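Local coordinates for protein glycinin A3B4 subunit (Glycine max, PDB 2D5F) that serves as a hexamer-forming 11S seed storage globulin, probably holding nitrogen and carbon in reserve for the germinating soybean seedling, at residues N385-N389 / F444-A450. Sequence-based numbering, arbitrary orientation.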
ATOM      1  N   ASN B 385     -15.611 -17.985 -12.009  1.00 20.10           N
ATOM      2  CA  ASN B 385     -14.866 -17.105 -11.139  1.00 17.89           C
ATOM      3  C   ASN B 385     -13.422 -17.146 -11.605  1.00 14.83           C
ATOM      4  O   ASN B 385     -12.816 -18.210 -11.694  1.00 17.22           O
ATOM      5  CB  ASN B 385     -15.004 -17.565  -9.687  1.00 18.28           C
ATOM      6  CG  ASN B 385     -16.440 -17.476  -9.191  1.00 23.00           C
ATOM      7  OD1 ASN B 385     -17.062 -18.487  -8.855  1.00 22.33           O
ATOM      8  ND2 ASN B 385     -16.975 -16.266  -9.155  1.00 18.59           N
ATOM      9  N   LEU B 386     -12.887 -15.974 -11.916  1.00 12.54           N
ATOM     10  CA  LEU B 386     -11.530 -15.846 -12.411  1.00 12.42           C
ATOM     11  C   LEU B 386     -10.434 -16.161 -11.412  1.00 15.18           C
ATOM     12  O   LEU B 386      -9.452 -16.814 -11.749  1.00 13.83           O
ATOM     13  CB  LEU B 386     -11.287 -14.421 -12.918  1.00 12.15           C
ATOM     14  CG  LEU B 386     -11.900 -13.939 -14.235  1.00 22.64           C
ATOM     15  CD1 LEU B 386     -13.423 -13.929 -14.169  1.00 21.26           C
ATOM     16  CD2 LEU B 386     -11.371 -12.547 -14.510  1.00 20.96           C
ATOM     17  N   ASN B 387     -10.614 -15.695 -10.181  1.00 18.48           N
ATOM     18  CA  ASN B 387      -9.584 -15.833  -9.162  1.00 18.84           C
ATOM     19  C   ASN B 387      -9.953 -16.496  -7.841  1.00 21.56           C
ATOM     20  O   ASN B 387      -9.357 -16.170  -6.813  1.00 22.55           O
ATOM     21  CB  ASN B 387      -9.023 -14.440  -8.852  1.00 16.29           C
ATOM     22  CG  ASN B 387     -10.074 -13.506  -8.273  1.00 24.96           C
ATOM     23  OD1 ASN B 387      -9.757 -12.408  -7.800  1.00 29.68           O
ATOM     24  ND2 ASN B 387     -11.336 -13.930  -8.310  1.00 13.85           N
ATOM     25  N   ALA B 388     -10.902 -17.421  -7.838  1.00 17.56           N
ATOM     26  CA  ALA B 388     -11.248 -18.053  -6.573  1.00 22.27           C
ATOM     27  C   ALA B 388     -12.096 -19.304  -6.683  1.00 18.00           C
ATOM     28  O   ALA B 388     -12.886 -19.445  -7.608  1.00 18.31           O
ATOM     29  CB  ALA B 388     -11.961 -17.048  -5.684  1.00 18.07           C
ATOM     30  N   ASN B 389     -11.905 -20.216  -5.734  1.00 17.46           N
ATOM     31  CA  ASN B 389     -12.722 -21.411  -5.667  1.00 17.45           C
ATOM     32  C   ASN B 389     -13.990 -20.900  -4.993  1.00 19.75           C
ATOM     33  O   ASN B 389     -13.960 -19.870  -4.311  1.00 19.93           O
ATOM     34  CB  ASN B 389     -12.082 -22.485  -4.783  1.00 18.88           C
ATOM     35  CG  ASN B 389     -10.989 -23.243  -5.486  1.00 20.03           C
ATOM     36  OD1 ASN B 389     -11.108 -23.563  -6.665  1.00 16.42           O
ATOM     37  ND2 ASN B 389      -9.921 -23.557  -4.760  1.00 17.98           N
ATOM     38  N   PHE B 444     -19.629 -18.797  -0.956  1.00 22.52           N
ATOM     39  CA  PHE B 444     -18.412 -18.325  -0.328  1.00 20.60           C
ATOM     40  C   PHE B 444     -17.310 -18.426  -1.384  1.00 17.75           C
ATOM     41  O   PHE B 444     -17.244 -19.405  -2.123  1.00 19.54           O
ATOM     42  CB  PHE B 444     -18.065 -19.194   0.878  1.00 22.16           C
ATOM     43  CG  PHE B 444     -19.148 -19.259   1.927  1.00 16.68           C
ATOM     44  CD1 PHE B 444     -19.990 -20.367   2.008  1.00 14.69           C
ATOM     45  CD2 PHE B 444     -19.298 -18.231   2.856  1.00 19.73           C
ATOM     46  CE1 PHE B 444     -20.965 -20.455   3.003  1.00 21.80           C
ATOM     47  CE2 PHE B 444     -20.274 -18.307   3.860  1.00 25.78           C
ATOM     48  CZ  PHE B 444     -21.108 -19.419   3.935  1.00 19.73           C
ATOM     49  N   LYS B 445     -16.460 -17.412  -1.479  1.00 18.40           N
ATOM     50  CA  LYS B 445     -15.368 -17.439  -2.450  1.00 15.87           C
ATOM     51  C   LYS B 445     -14.068 -17.141  -1.712  1.00 14.96           C
ATOM     52  O   LYS B 445     -14.004 -16.211  -0.901  1.00 15.01           O
ATOM     53  CB  LYS B 445     -15.620 -16.422  -3.568  1.00 17.82           C
ATOM     54  CG  LYS B 445     -16.944 -16.668  -4.297  1.00 21.81           C
ATOM     55  CD  LYS B 445     -17.128 -15.768  -5.505  1.00 16.59           C
ATOM     56  CE  LYS B 445     -18.487 -16.006  -6.148  1.00 15.91           C
ATOM     57  NZ  LYS B 445     -18.674 -15.143  -7.342  1.00 17.94           N
ATOM     58  N   THR B 446     -13.039 -17.939  -1.994  1.00 13.85           N
ATOM     59  CA  THR B 446     -11.748 -17.804  -1.324  1.00 16.79           C
ATOM     60  C   THR B 446     -10.790 -16.715  -1.823  1.00 18.09           C
ATOM     61  O   THR B 446      -9.613 -16.966  -2.098  1.00 18.50           O
ATOM     62  CB  THR B 446     -11.012 -19.167  -1.285  1.00 16.03           C
ATOM     63  OG1 THR B 446     -10.954 -19.726  -2.601  1.00 15.63           O
ATOM     64  CG2 THR B 446     -11.755 -20.134  -0.368  1.00 19.97           C
ATOM     65  N   HIS B 447     -11.320 -15.504  -1.926  1.00 22.24           N
ATOM     66  CA  HIS B 447     -10.550 -14.337  -2.320  1.00 22.73           C
ATOM     67  C   HIS B 447     -11.311 -13.145  -1.749  1.00 17.23           C
ATOM     68  O   HIS B 447     -12.545 -13.140  -1.755  1.00 18.43           O
ATOM     69  CB  HIS B 447     -10.428 -14.245  -3.841  1.00 17.77           C
ATOM     70  CG  HIS B 447      -9.436 -13.221  -4.303  1.00 18.33           C
ATOM     71  ND1 HIS B 447      -9.691 -11.867  -4.272  1.00 21.42           N
ATOM     72  CD2 HIS B 447      -8.175 -13.355  -4.779  1.00 22.26           C
ATOM     73  CE1 HIS B 447      -8.631 -11.210  -4.710  1.00 25.45           C
ATOM     74  NE2 HIS B 447      -7.697 -12.090  -5.023  1.00 23.30           N
ATOM     75  N   HIS B 448     -10.578 -12.148  -1.245  1.00 20.84           N
ATOM     76  CA  HIS B 448     -11.172 -10.955  -0.629  1.00 17.54           C
ATOM     77  C   HIS B 448     -11.978 -10.098  -1.599  1.00 18.84           C
ATOM     78  O   HIS B 448     -12.824  -9.308  -1.186  1.00 19.02           O
ATOM     79  CB  HIS B 448     -10.079 -10.100   0.034  1.00 18.86           C
ATOM     80  CG  HIS B 448      -9.249  -9.301  -0.930  1.00 23.38           C
ATOM     81  ND1 HIS B 448      -9.620  -8.047  -1.375  1.00 24.77           N
ATOM     82  CD2 HIS B 448      -8.065  -9.575  -1.530  1.00 20.93           C
ATOM     83  CE1 HIS B 448      -8.701  -7.585  -2.204  1.00 23.11           C
ATOM     84  NE2 HIS B 448      -7.747  -8.494  -2.316  1.00 21.51           N
ATOM     85  N   ASN B 449     -11.703 -10.258  -2.886  1.00 19.20           N
ATOM     86  CA  ASN B 449     -12.395  -9.506  -3.930  1.00 18.78           C
ATOM     87  C   ASN B 449     -12.524 -10.415  -5.157  1.00 18.13           C
ATOM     88  O   ASN B 449     -11.972 -10.138  -6.219  1.00 16.92           O
ATOM     89  CB  ASN B 449     -11.597  -8.239  -4.274  1.00 20.75           C
ATOM     90  CG  ASN B 449     -12.362  -7.290  -5.181  1.00 31.17           C
ATOM     91  OD1 ASN B 449     -13.575  -7.421  -5.359  1.00 33.38           O
ATOM     92  ND2 ASN B 449     -11.658  -6.319  -5.750  1.00 36.97           N
ATOM     93  N   ALA B 450     -13.251 -11.515  -4.985  1.00 16.90           N
ATOM     94  CA  ALA B 450     -13.454 -12.485  -6.048  1.00 15.82           C
ATOM     95  C   ALA B 450     -14.195 -11.844  -7.217  1.00 21.13           C
ATOM     96  O   ALA B 450     -15.162 -11.111  -7.025  1.00 26.83           O
ATOM     97  CB  ALA B 450     -14.234 -13.677  -5.513  1.00 20.06           C
TER
HETATM   98  O   HOH W   1      -9.384 -22.194  -2.243  1.00 22.25           O
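In the second cupin domain of the subunit, the loop that carries the chain from strand 379-385 of one sheet to strand 390-395 of the other packs against the chain where it leaves strand 438-445, and A388 and N389 meet T446 and H447. The backbone N of T446 donates to O of N389 at 3.2 Å, a fairly straight bond (163° at the hydrogen). The same carbonyl oxygen takes a CA-H...O contact from K445 CA at 3.4 Å. T446 is the centre of an inverse gamma turn, which swings the chain away from the strand. Its hydroxyl receives a weak, bent bond from N389 N; a water bridges it to N389 ND2, and Q155 NE2 of a second subunit also bonds to it, while N389 OD1 accepts a hydrogen bond from Q426 N. Beside these polar bonds, A388 CB packs against both H447 CB at 3.7 Å and A450 CB at 4.1 Å. With CG anti to the backbone N (chi1 -169°), the H447 ring is carried alongside N387: one end of the N387 amide stands over the centre of one imidazole face, the planes 31° apart, while its other end reaches A450. At the ring edge, N449 N donates to H447 ND1 at 2.9 Å, nearly in the ring plane, which fixes the rotation of the imidazole and ties the side chain to the loop backbone two residues on. A leucine in place of H447 would probably leave N449 N without its acceptor and the N387 amide without the flat ring face it rests on. K445, extended beyond CG, reaches across N385 and bonds through NZ to Q370 OE1. A single good backbone bond, backed by a weak bond to the T446 hydroxyl, thus joins the two connections, while the polar ends of T446 and N389, both also bonded to Q155 of the second subunit, carry the contact into the subunit interface.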